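Local atomic coordinates of GCN5-related N-acetyltransferase (Exiguobacterium sibiricum 255-15, PDB entry 3GYA), a protein that binds coenzyme A and probably transfers an acyl group from acyl-coenzyme A to an acceptor that is not established. Residues L18-K23 and H81-P86; T76-H81 and V113-Q118; Y109-L114 and T139-A144. All coordinates share one frame; numbering follows the deposited sequence. Where two conformers were deposited one is given.

Contact 1: L18-K23 and H81-P86. With COA (coenzyme A), chain B; EDO (1,2-ethanediol), chain F; SO4 (sulfate ion), chain C.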
loop_
_atom_site.group_PDB
_atom_site.type_symbol
_atom_site.label_atom_id
_atom_site.label_comp_id
_atom_site.label_asym_id
_atom_site.label_seq_id
_atom_site.Cartn_x
_atom_site.Cartn_y
_atom_site.Cartn_z
ATOM N N LEU A 18 9.234 11.822 8.674
ATOM C CA LEU A 18 10.680 11.575 8.829
ATOM C C LEU A 18 10.985 10.193 9.441
ATOM O O LEU A 18 11.946 9.530 9.023
ATOM C CB LEU A 18 11.378 12.700 9.620
ATOM C CG LEU A 18 11.597 13.984 8.838
ATOM C CD1 LEU A 18 12.398 15.000 9.691
ATOM C CD2 LEU A 18 12.341 13.723 7.495
ATOM N N PRO A 19 10.218 9.770 10.452
ATOM C CA PRO A 19 10.502 8.413 10.992
ATOM C C PRO A 19 10.352 7.310 9.969
ATOM O O PRO A 19 11.207 6.424 9.873
ATOM C CB PRO A 19 9.509 8.270 12.150
ATOM C CG PRO A 19 9.186 9.708 12.539
ATOM C CD PRO A 19 9.183 10.468 11.243
ATOM N N LEU A 20 9.304 7.389 9.174
ATOM C CA LEU A 20 9.070 6.379 8.132
ATOM C C LEU A 20 10.155 6.425 7.049
ATOM O O LEU A 20 10.642 5.387 6.569
ATOM C CB LEU A 20 7.685 6.575 7.515
ATOM C CG LEU A 20 6.872 5.309 7.258
ATOM C CD1 LEU A 20 6.466 4.635 8.512
ATOM C CD2 LEU A 20 5.661 5.666 6.429
ATOM N N LEU A 21 10.538 7.642 6.661
ATOM C CA LEU A 21 11.599 7.844 5.693
ATOM C C LEU A 21 12.911 7.279 6.217
ATOM O O LEU A 21 13.653 6.614 5.479
ATOM C CB LEU A 21 11.812 9.323 5.417
ATOM C CG LEU A 21 10.844 9.968 4.455
ATOM C CD1 LEU A 21 10.874 11.509 4.561
ATOM C CD2 LEU A 21 11.174 9.459 3.011
ATOM N N ALA A 22 13.208 7.551 7.488
ATOM C CA ALA A 22 14.495 7.149 8.063
ATOM C C ALA A 22 14.622 5.630 8.165
ATOM O O ALA A 22 15.647 5.043 7.776
ATOM C CB ALA A 22 14.699 7.797 9.454
ATOM N N LYS A 23 13.601 4.983 8.725
ATOM C CA LYS A 23 13.645 3.531 8.913
ATOM C C LYS A 23 13.669 2.783 7.592
ATOM O O LYS A 23 14.429 1.835 7.411
ATOM C CB LYS A 23 12.479 3.044 9.782
ATOM C CG LYS A 23 12.531 3.550 11.205
ATOM C CD LYS A 23 13.756 3.015 11.952
ATOM C CE LYS A 23 13.789 3.523 13.399
ATOM N NZ LYS A 23 14.972 3.008 14.157
ATOM N N HIS A 81 3.646 1.402 -2.438
ATOM C CA HIS A 81 4.259 2.070 -1.295
ATOM C C HIS A 81 3.778 1.557 0.032
ATOM O O HIS A 81 3.537 2.331 0.950
ATOM C CB HIS A 81 4.075 3.574 -1.357
ATOM C CG HIS A 81 4.415 4.162 -2.692
ATOM N ND1 HIS A 81 5.648 4.005 -3.284
ATOM C CD2 HIS A 81 3.679 4.918 -3.549
ATOM C CE1 HIS A 81 5.669 4.670 -4.430
ATOM N NE2 HIS A 81 4.485 5.223 -4.616
ATOM N N VAL A 82 3.689 0.242 0.156
ATOM C CA VAL A 82 3.266 -0.357 1.417
ATOM C C VAL A 82 4.470 -0.568 2.316
ATOM O O VAL A 82 5.397 -1.281 1.962
ATOM C CB VAL A 82 2.600 -1.714 1.218
ATOM C CG1 VAL A 82 2.355 -2.388 2.557
ATOM C CG2 VAL A 82 1.287 -1.546 0.428
ATOM N N TYR A 83 4.445 0.051 3.483
ATOM C CA TYR A 83 5.550 -0.067 4.415
ATOM C C TYR A 83 5.035 0.135 5.838
ATOM O O TYR A 83 4.297 1.093 6.089
ATOM C CB TYR A 83 6.593 1.017 4.121
ATOM C CG TYR A 83 7.793 0.952 5.011
ATOM C CD1 TYR A 83 8.819 0.055 4.753
ATOM C CD2 TYR A 83 7.921 1.779 6.127
ATOM C CE1 TYR A 83 9.947 -0.039 5.596
ATOM C CE2 TYR A 83 9.013 1.673 6.981
ATOM C CZ TYR A 83 10.041 0.783 6.695
ATOM O OH TYR A 83 11.155 0.681 7.519
ATOM N N VAL A 84 5.440 -0.759 6.740
ATOM C CA VAL A 84 5.125 -0.638 8.191
ATOM C C VAL A 84 6.432 -0.450 8.941
ATOM O O VAL A 84 7.392 -1.161 8.673
ATOM C CB VAL A 84 4.428 -1.915 8.713
ATOM C CG1 VAL A 84 4.177 -1.808 10.246
ATOM C CG2 VAL A 84 3.136 -2.168 7.912
ATOM N N LEU A 85 6.488 0.518 9.849
ATOM C CA LEU A 85 7.684 0.721 10.707
ATOM C C LEU A 85 8.097 -0.600 11.352
ATOM O O LEU A 85 7.220 -1.351 11.812
ATOM C CB LEU A 85 7.377 1.702 11.844
ATOM C CG LEU A 85 7.532 3.198 11.608
ATOM C CD1 LEU A 85 7.270 3.875 12.953
ATOM C CD2 LEU A 85 8.893 3.584 11.016
ATOM N N PRO A 86 9.409 -0.902 11.382
ATOM C CA PRO A 86 9.840 -2.156 12.006
ATOM C C PRO A 86 9.252 -2.439 13.387
ATOM O O PRO A 86 8.783 -3.542 13.635
ATOM C CB PRO A 86 11.366 -2.005 12.081
ATOM C CG PRO A 86 11.692 -1.120 10.930
ATOM C CD PRO A 86 10.563 -0.148 10.820
HETATM N N1A COA B . 8.145 -8.816 8.416
HETATM C C2A COA B . 7.618 -9.319 7.250
HETATM N N3A COA B . 6.405 -9.964 7.243
HETATM C C4A COA B . 5.713 -10.114 8.408
HETATM C C5A COA B . 6.225 -9.624 9.604
HETATM C C6A COA B . 7.465 -8.969 9.599
HETATM N N6A COA B . 8.049 -8.524 10.701
HETATM N N7A COA B . 5.322 -9.935 10.575
HETATM C C8A COA B . 4.279 -10.586 10.014
HETATM N N9A COA B . 4.512 -10.711 8.667
HETATM C C1B COA B . 3.609 -11.335 7.670
HETATM C C2B COA B . 3.176 -12.727 8.104
HETATM O O2B COA B . 3.032 -13.550 6.958
HETATM C C3B COA B . 1.830 -12.508 8.753
HETATM O O3B COA B . 1.021 -13.666 8.785
HETATM P P3B COA B . 0.461 -14.236 10.199
HETATM O O7A COA B . -0.640 -15.244 9.945
HETATM O O8A COA B . 1.611 -14.886 10.924
HETATM O O9A COA B . -0.120 -13.151 11.089
HETATM C C4B COA B . 1.268 -11.409 7.858
HETATM O O4B COA B . 2.384 -10.613 7.485
HETATM C C5B COA B . 0.183 -10.520 8.493
HETATM O O5B COA B . 0.679 -9.964 9.685
HETATM P P1A COA B . 0.604 -8.366 10.055
HETATM O O1A COA B . -0.698 -7.800 9.553
HETATM O O2A COA B . 0.952 -8.248 11.487
HETATM O O3A COA B . 1.781 -7.818 9.130
HETATM P P2A COA B . 2.600 -6.439 9.245
HETATM O O4A COA B . 1.834 -5.360 9.967
HETATM O O5A COA B . 3.911 -6.757 9.818
HETATM O O6A COA B . 2.699 -6.021 7.697
HETATM C CBP COA B . 4.408 -6.124 5.995
HETATM C CCP COA B . 3.365 -6.895 6.788
HETATM C CDP COA B . 3.720 -5.016 5.201
HETATM C CEP COA B . 5.128 -7.095 5.026
HETATM C CAP COA B . 5.368 -5.466 7.005
HETATM O OAP COA B . 5.899 -6.386 7.935
HETATM C C9P COA B . 6.505 -4.764 6.313
HETATM O O9P COA B . 6.361 -3.509 5.758
HETATM N N8P COA B . 7.695 -5.359 6.257
HETATM C C7P COA B . 8.761 -4.673 5.541
HETATM C C6P COA B . 10.063 -5.454 5.600
HETATM C C5P COA B . 9.868 -6.763 4.884
HETATM O O5P COA B . 9.426 -6.743 3.729
HETATM N N4P COA B . 10.188 -7.877 5.561
HETATM C C3P COA B . 11.041 -8.918 5.005
HETATM C C2P COA B . 12.162 -9.336 5.957
HETATM S S1P COA B . 13.359 -8.018 6.362
HETATM C C1 EDO F . 3.664 -2.057 -2.499
HETATM O O1 EDO F . 4.790 -1.537 -1.804
HETATM C C2 EDO F . 3.813 -3.563 -2.726
HETATM O O2 EDO F . 4.445 -4.230 -1.624
HETATM S S SO4 C . 5.870 0.379 -5.496
HETATM O O1 SO4 C . 6.709 1.476 -5.966
HETATM O O2 SO4 C . 6.344 -0.902 -6.033
HETATM O O3 SO4 C . 4.492 0.506 -5.996
HETATM O O4 SO4 C . 5.895 0.456 -4.039
#
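Tyr83, Leu85 and Pro86 of the strand end 81-86 meet Leu20 and Lys23 on one flank of helix 18-26. At the start of the strand segment the partners are small ions and molecules. The N-H of His81 points to O4 of a sulfate, and that of Val82 to a 1,2-ethanediol, both probably from the crystallisation liquor. Tyr83 is the first residue to reach the helix. Its CG stands anti to the backbone N (chi1 -178°), which carries the ring toward 18-23. Leu20 comes to the ring edge, its CG 3.9 Å from Tyr83 CD2. The hydroxyl continues to the backbone of Lys23, with Tyr83 OH 3.3 Å from Lys23 C. This is a contact and not a hydrogen bond; the hydroxyl is bonded to Glu27, just past the helix. Val84 turns away from the helix. Its backbone N donates to O9P of coenzyme A at 3.1 Å; the cofactor is also hydrogen-bonded by Ser90, Gly92, Gly94 and Thr95. Leu85 then reaches back to the helix. Leu20 CD1 lies 3.6 Å from Leu85 CG, and Leu85 CD2 also touches Lys23 CG at 3.6 Å. The aliphatic part of Lys23 crosses Leu85 at about a right angle. Pro86 closes the row, with its CD 3.9 Å from Lys23 CB. No hydrogen bond joins the two segments. Between them the contact is mostly apolar, while the backbone N-H of Val84 serves the cofactor, as in the pantetheine-binding strand of GNAT enzymes.

Contact 2: T76-H81 and V113-Q118; sequences TGRIRH and VLYSEQ. With SO4 (sulfate ion), chain C.
The guanidinium of Arg78 and the ring of Tyr115 lie side by side, their planes only 12° apart. Arg78 NH2 touches Tyr115 CB at 3.3 Å. The backbone N of Tyr115 lies over one face of this guanidinium, and sulfate O3 sits at its edge, too far for a bond. Gln70 and the backbone of Lys135 take the Arg78 hydrogen bonds. Arg80 has the His81 imidazole on one face, with His81 NE2 3.6 Å above the centre of the plane. Its edge faces the sulfate. Arg80 NE donates to O3 of the sulfate at 2.8 Å, nearly straight at 167°, and Arg80 NH2 reaches O1 at 3.1 Å. A bend at chi3 (62°) folds the Arg80 chain round the anion. Arg34 adds a further bond to the sulfate, and Arg80 NH1 forms a salt bridge with Glu42. With an alanine here the sulfate would probably lose two of its donors, and Glu42 its salt-bridge mate. The strands themselves pair in parallel, Arg78 beside Val113. Val113 N donates to Gly77 O at 2.8 Å, and Ile79 N to Val113 O at 2.9 Å. Thr76 CG2 packs on Val113 CG1 at 3.7 Å. On the other face Ile79 and Leu114 meet through their CB atoms. The pairing closes the beta-alpha-beta unit 76-84, 93-105, 111-114. Past Leu114 the strands splay apart, as in the GNAT fold. One water bridges Ile79 O and Tyr115 N there, and the arginines beside it surround a sulfate that probably comes from the crystallisation liquor.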
loop_
_atom_site.group_PDB
_atom_site.type_symbol
_atom_site.label_atom_id
_atom_site.label_comp_id
_atom_site.label_asym_id
_atom_site.label_seq_id
_atom_site.Cartn_x
_atom_site.Cartn_y
_atom_site.Cartn_z
ATOM N N THR A 76 -6.895 -2.462 -14.295
ATOM C CA THR A 76 -5.954 -3.031 -13.328
ATOM C C THR A 76 -5.405 -1.925 -12.447
ATOM O O THR A 76 -5.010 -0.849 -12.922
ATOM C CB THR A 76 -4.778 -3.782 -14.021
ATOM O OG1 THR A 76 -5.317 -4.843 -14.833
ATOM C CG2 THR A 76 -3.814 -4.378 -12.984
ATOM N N GLY A 77 -5.405 -2.173 -11.153
ATOM C CA GLY A 77 -4.826 -1.223 -10.214
ATOM C C GLY A 77 -3.547 -1.807 -9.669
ATOM O O GLY A 77 -3.416 -3.028 -9.552
ATOM N N ARG A 78 -2.610 -0.927 -9.305
ATOM C CA ARG A 78 -1.368 -1.317 -8.669
ATOM C C ARG A 78 -1.350 -0.855 -7.213
ATOM O O ARG A 78 -1.596 0.326 -6.951
ATOM C CB ARG A 78 -0.203 -0.623 -9.369
ATOM C CG ARG A 78 1.122 -1.169 -8.896
ATOM C CD ARG A 78 2.270 -0.497 -9.655
ATOM N NE ARG A 78 3.550 -1.109 -9.300
ATOM C CZ ARG A 78 4.144 -2.093 -9.974
ATOM N NH1 ARG A 78 3.577 -2.642 -11.035
ATOM N NH2 ARG A 78 5.309 -2.557 -9.547
ATOM N N ILE A 79 -1.060 -1.778 -6.294
ATOM C CA ILE A 79 -0.895 -1.465 -4.885
ATOM C C ILE A 79 0.538 -0.964 -4.732
ATOM O O ILE A 79 1.461 -1.614 -5.210
ATOM C CB ILE A 79 -1.187 -2.684 -4.001
ATOM C CG1 ILE A 79 -2.708 -2.988 -4.065
ATOM C CG2 ILE A 79 -0.761 -2.446 -2.559
ATOM C CD1 ILE A 79 -3.154 -4.281 -3.395
ATOM N N ARG A 80 0.678 0.202 -4.114
ATOM C CA ARG A 80 1.946 0.895 -4.046
ATOM C C ARG A 80 2.324 1.379 -2.646
ATOM O O ARG A 80 1.461 1.724 -1.799
ATOM C CB ARG A 80 1.948 2.092 -4.985
ATOM C CG ARG A 80 1.542 1.726 -6.414
ATOM C CD ARG A 80 2.047 2.703 -7.396
ATOM N NE ARG A 80 3.500 2.745 -7.392
ATOM C CZ ARG A 80 4.219 3.708 -7.961
ATOM N NH1 ARG A 80 3.639 4.713 -8.597
ATOM N NH2 ARG A 80 5.539 3.672 -7.861
ATOM N N HIS A 81 3.646 1.402 -2.438
ATOM C CA HIS A 81 4.259 2.070 -1.295
ATOM C C HIS A 81 3.778 1.557 0.032
ATOM O O HIS A 81 3.537 2.331 0.950
ATOM C CB HIS A 81 4.075 3.574 -1.357
ATOM C CG HIS A 81 4.415 4.162 -2.692
ATOM N ND1 HIS A 81 5.648 4.005 -3.284
ATOM C CD2 HIS A 81 3.679 4.918 -3.549
ATOM C CE1 HIS A 81 5.669 4.670 -4.430
ATOM N NE2 HIS A 81 4.485 5.223 -4.616
ATOM N N VAL A 113 -2.596 -5.627 -8.790
ATOM C CA VAL A 113 -1.250 -6.182 -8.912
ATOM C C VAL A 113 -0.267 -5.392 -8.050
ATOM O O VAL A 113 -0.531 -4.252 -7.645
ATOM C CB VAL A 113 -0.754 -6.160 -10.382
ATOM C CG1 VAL A 113 -1.703 -6.927 -11.260
ATOM C CG2 VAL A 113 -0.555 -4.702 -10.874
ATOM N N LEU A 114 0.862 -6.019 -7.769
ATOM C CA LEU A 114 1.896 -5.386 -6.957
ATOM C C LEU A 114 3.238 -6.071 -7.199
ATOM O O LEU A 114 3.293 -7.187 -7.727
ATOM C CB LEU A 114 1.501 -5.448 -5.482
ATOM C CG LEU A 114 1.337 -6.811 -4.809
ATOM C CD1 LEU A 114 2.681 -7.348 -4.230
ATOM C CD2 LEU A 114 0.253 -6.752 -3.724
ATOM N N TYR A 115 4.301 -5.358 -6.828
ATOM C CA TYR A 115 5.659 -5.881 -6.877
ATOM C C TYR A 115 6.221 -5.888 -5.464
ATOM O O TYR A 115 6.427 -4.828 -4.872
ATOM C CB TYR A 115 6.529 -5.052 -7.800
ATOM C CG TYR A 115 7.892 -5.645 -7.954
ATOM C CD1 TYR A 115 8.901 -5.355 -7.048
ATOM C CD2 TYR A 115 8.150 -6.544 -8.976
ATOM C CE1 TYR A 115 10.188 -5.903 -7.200
ATOM C CE2 TYR A 115 9.403 -7.107 -9.127
ATOM C CZ TYR A 115 10.417 -6.789 -8.226
ATOM O OH TYR A 115 11.676 -7.365 -8.403
ATOM N N SER A 116 6.438 -7.088 -4.932
ATOM C CA SER A 116 7.058 -7.276 -3.623
ATOM C C SER A 116 8.003 -8.463 -3.630
ATOM O O SER A 116 7.564 -9.609 -3.771
ATOM C CB SER A 116 5.982 -7.514 -2.568
ATOM O OG SER A 116 6.565 -7.762 -1.297
ATOM N N GLU A 117 9.293 -8.182 -3.480
ATOM C CA GLU A 117 10.303 -9.236 -3.410
ATOM C C GLU A 117 10.413 -9.834 -2.017
ATOM O O GLU A 117 10.981 -10.909 -1.857
ATOM C CB GLU A 117 11.679 -8.698 -3.807
ATOM C CG GLU A 117 11.832 -8.393 -5.287
ATOM C CD GLU A 117 13.138 -7.664 -5.608
ATOM O OE1 GLU A 117 13.808 -7.173 -4.669
ATOM O OE2 GLU A 117 13.490 -7.568 -6.802
ATOM N N GLN A 118 9.865 -9.146 -1.022
ATOM C CA GLN A 118 10.178 -9.430 0.378
ATOM C C GLN A 118 9.012 -10.039 1.169
ATOM O O GLN A 118 9.239 -10.656 2.215
ATOM C CB GLN A 118 10.644 -8.138 1.084
ATOM C CG GLN A 118 11.615 -7.248 0.272
ATOM C CD GLN A 118 10.888 -6.168 -0.532
HETATM S S SO4 C . 5.870 0.379 -5.496
HETATM O O1 SO4 C . 6.709 1.476 -5.966
HETATM O O2 SO4 C . 6.344 -0.902 -6.033
HETATM O O3 SO4 C . 4.492 0.506 -5.996
HETATM O O4 SO4 C . 5.895 0.456 -4.039
HETATM O O HOH W 1 3.868 -2.596 -6.132
#

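Contact 3: Y109-L114 and T139-A144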
loop_
_atom_site.group_PDB
_atom_site.type_symbol
_atom_site.label_atom_id
_atom_site.label_comp_id
_atom_site.label_asym_id
_atom_site.label_seq_id
_atom_site.Cartn_x
_atom_site.Cartn_y
_atom_site.Cartn_z
ATOM N N TYR A 109 -11.229 -1.220 -10.016
ATOM C CA TYR A 109 -10.382 -2.112 -10.799
ATOM C C TYR A 109 -10.888 -3.544 -10.678
ATOM O O TYR A 109 -11.432 -3.942 -9.636
ATOM C CB TYR A 109 -8.921 -2.044 -10.282
ATOM C CG TYR A 109 -8.381 -0.644 -10.387
ATOM C CD1 TYR A 109 -8.120 -0.083 -11.635
ATOM C CD2 TYR A 109 -8.172 0.140 -9.261
ATOM C CE1 TYR A 109 -7.641 1.228 -11.759
ATOM C CE2 TYR A 109 -7.721 1.457 -9.373
ATOM C CZ TYR A 109 -7.455 1.995 -10.629
ATOM O OH TYR A 109 -7.006 3.276 -10.779
ATOM N N ASP A 110 -10.727 -4.302 -11.752
ATOM C CA ASP A 110 -11.119 -5.703 -11.769
ATOM C C ASP A 110 -9.963 -6.644 -11.476
ATOM O O ASP A 110 -10.157 -7.869 -11.405
ATOM C CB ASP A 110 -11.787 -6.038 -13.100
ATOM C CG ASP A 110 -13.045 -5.230 -13.314
ATOM O OD1 ASP A 110 -13.810 -5.048 -12.348
ATOM O OD2 ASP A 110 -13.268 -4.751 -14.432
ATOM N N ARG A 111 -8.768 -6.069 -11.313
ATOM C CA ARG A 111 -7.570 -6.824 -10.970
ATOM C C ARG A 111 -6.657 -5.902 -10.190
ATOM O O ARG A 111 -6.539 -4.739 -10.547
ATOM C CB ARG A 111 -6.863 -7.312 -12.233
ATOM C CG ARG A 111 -5.613 -8.115 -11.981
ATOM C CD ARG A 111 -5.048 -8.665 -13.281
ATOM N NE ARG A 111 -5.885 -9.758 -13.766
ATOM C CZ ARG A 111 -6.446 -9.828 -14.980
ATOM N NH1 ARG A 111 -6.250 -8.880 -15.902
ATOM N NH2 ARG A 111 -7.197 -10.880 -15.291
ATOM N N LEU A 112 -6.021 -6.406 -9.132
ATOM C CA LEU A 112 -4.970 -5.655 -8.437
ATOM C C LEU A 112 -3.650 -6.387 -8.536
ATOM O O LEU A 112 -3.594 -7.610 -8.382
ATOM C CB LEU A 112 -5.295 -5.437 -6.967
ATOM C CG LEU A 112 -6.580 -4.658 -6.691
ATOM C CD1 LEU A 112 -6.779 -4.540 -5.182
ATOM C CD2 LEU A 112 -6.569 -3.294 -7.373
ATOM N N VAL A 113 -2.596 -5.627 -8.790
ATOM C CA VAL A 113 -1.250 -6.182 -8.912
ATOM C C VAL A 113 -0.267 -5.392 -8.050
ATOM O O VAL A 113 -0.531 -4.252 -7.645
ATOM C CB VAL A 113 -0.754 -6.160 -10.382
ATOM C CG1 VAL A 113 -1.703 -6.927 -11.260
ATOM C CG2 VAL A 113 -0.555 -4.702 -10.874
ATOM N N LEU A 114 0.862 -6.019 -7.769
ATOM C CA LEU A 114 1.896 -5.386 -6.957
ATOM C C LEU A 114 3.238 -6.071 -7.199
ATOM O O LEU A 114 3.293 -7.187 -7.727
ATOM C CB LEU A 114 1.501 -5.448 -5.482
ATOM C CG LEU A 114 1.337 -6.811 -4.809
ATOM C CD1 LEU A 114 2.681 -7.348 -4.230
ATOM C CD2 LEU A 114 0.253 -6.752 -3.724
ATOM N N THR A 139 -0.783 -10.938 -8.050
ATOM C CA THR A 139 -1.996 -10.525 -8.749
ATOM C C THR A 139 -3.225 -11.105 -8.049
ATOM O O THR A 139 -3.153 -12.178 -7.461
ATOM C CB THR A 139 -1.936 -10.971 -10.243
ATOM O OG1 THR A 139 -2.871 -10.224 -11.037
ATOM C CG2 THR A 139 -2.191 -12.481 -10.391
ATOM N N LEU A 140 -4.339 -10.391 -8.133
ATOM C CA LEU A 140 -5.597 -10.874 -7.584
ATOM C C LEU A 140 -6.745 -10.325 -8.422
ATOM O O LEU A 140 -6.843 -9.098 -8.626
ATOM C CB LEU A 140 -5.741 -10.461 -6.125
ATOM C CG LEU A 140 -7.038 -10.870 -5.409
ATOM C CD1 LEU A 140 -7.220 -12.389 -5.378
ATOM C CD2 LEU A 140 -7.024 -10.219 -3.993
ATOM N N ASP A 141 -7.583 -11.238 -8.920
ATOM C CA ASP A 141 -8.774 -10.870 -9.666
ATOM C C ASP A 141 -9.921 -10.535 -8.718
ATOM O O ASP A 141 -10.063 -11.158 -7.658
ATOM C CB ASP A 141 -9.210 -12.011 -10.582
ATOM C CG ASP A 141 -8.280 -12.209 -11.780
ATOM O OD1 ASP A 141 -7.543 -11.275 -12.154
ATOM O OD2 ASP A 141 -8.326 -13.314 -12.362
ATOM N N LYS A 142 -10.781 -9.615 -9.145
ATOM C CA LYS A 142 -11.925 -9.225 -8.333
ATOM C C LYS A 142 -12.844 -10.403 -8.037
ATOM O O LYS A 142 -13.392 -10.528 -6.949
ATOM C CB LYS A 142 -12.712 -8.108 -9.014
ATOM C CG LYS A 142 -13.690 -7.435 -8.081
ATOM C CD LYS A 142 -14.942 -7.011 -8.777
ATOM C CE LYS A 142 -14.935 -5.595 -9.216
ATOM N NZ LYS A 142 -16.090 -5.352 -10.158
ATOM N N THR A 143 -13.042 -11.271 -9.016
ATOM C CA THR A 143 -13.933 -12.403 -8.825
ATOM C C THR A 143 -13.415 -13.325 -7.699
ATOM O O THR A 143 -14.201 -13.810 -6.884
ATOM C CB THR A 143 -14.175 -13.125 -10.168
ATOM O OG1 THR A 143 -12.926 -13.405 -10.801
ATOM C CG2 THR A 143 -15.004 -12.237 -11.113
ATOM N N ALA A 144 -12.094 -13.504 -7.608
ATOM C CA ALA A 144 -11.471 -14.275 -6.532
ATOM C C ALA A 144 -11.641 -13.558 -5.187
ATOM O O ALA A 144 -11.984 -14.170 -4.172
ATOM C CB ALA A 144 -9.983 -14.502 -6.834
HETATM O O HOH W 2 -14.311 -3.041 -10.674
HETATM O O HOH W 3 -10.026 -9.641 -13.560
HETATM O O HOH W 4 -12.140 -10.327 -11.863
#
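Strand segments 111-114 and 139-141 run antiparallel, with axes 173° apart and 4.8 Å from each other at closest approach. Leu112 and Leu140 form the hydrogen-bonded pair. Leu112 N donates to Leu140 O at 2.9 Å, and Leu140 N returns a bond to Leu112 O. The non-hydrogen-bonded pairs beside it are Arg111 with Asp141 and Val113 with Thr139. These four side chains share one face. Arg111 and Asp141 lie side by side and point the same way. Arg111 NE meets Asp141 OD1 at 2.8 Å, nearly along the C-O axis of the carboxylate. The bond is bent at the hydrogen (138°), and the oxygen is tilted from the guanidinium plane. Arg111 NH2 adds a weak bond to the same oxygen, so one carboxylate oxygen takes both donors. The bend at chi3 (-73°) turns the guanidinium along the sheet face to Asp141. In the conformer given, Thr139 OG1 lies 3.5 Å from Arg111 CD. On the other face Leu112 and Leu140 point to helix 93-105, where they touch Ala105 and Met102. The strand then gives way to helix 142-147, with Asp141 at the N-cap position. Its carboxylate makes no capping bond. Lys142 N donates to Asp110 O at 2.9 Å. Lys142 NZ makes a weak salt bridge to Asp110 OD1 at 3.2 Å, and a water donates to Asp110 OD1 and weakly accepts from Lys142 NZ. Two further waters bond to Asp110 O. The chemistry therefore divides by face and end: leucines lie against the helix, while charge pairs and water join the Arg111-Asp141 side and the turn into the C-terminal helix.

The three contacts follow neighbouring strands of one sheet. Contacts 1 and 2 use different parts of strand 76-84 and share His81, with centres about 17 Å apart. Contacts 2 and 3 use the two edges of strand 111-114, sharing Val113 and Leu114, and are also joined by a probable hydrogen bond between Gly77 N and Arg111 O. Contact 2 is the buried one. Contacts 1 and 3 are partly buried and lie on opposite sides of the chain's centre. Contact 1 joins a helix to the sheet mainly by apolar contact, with no hydrogen bond between its segments. Contacts 2 and 3 rest on backbone pairing, parallel in the first and antiparallel in the second. Salt bridges between segments occur only in contact 3.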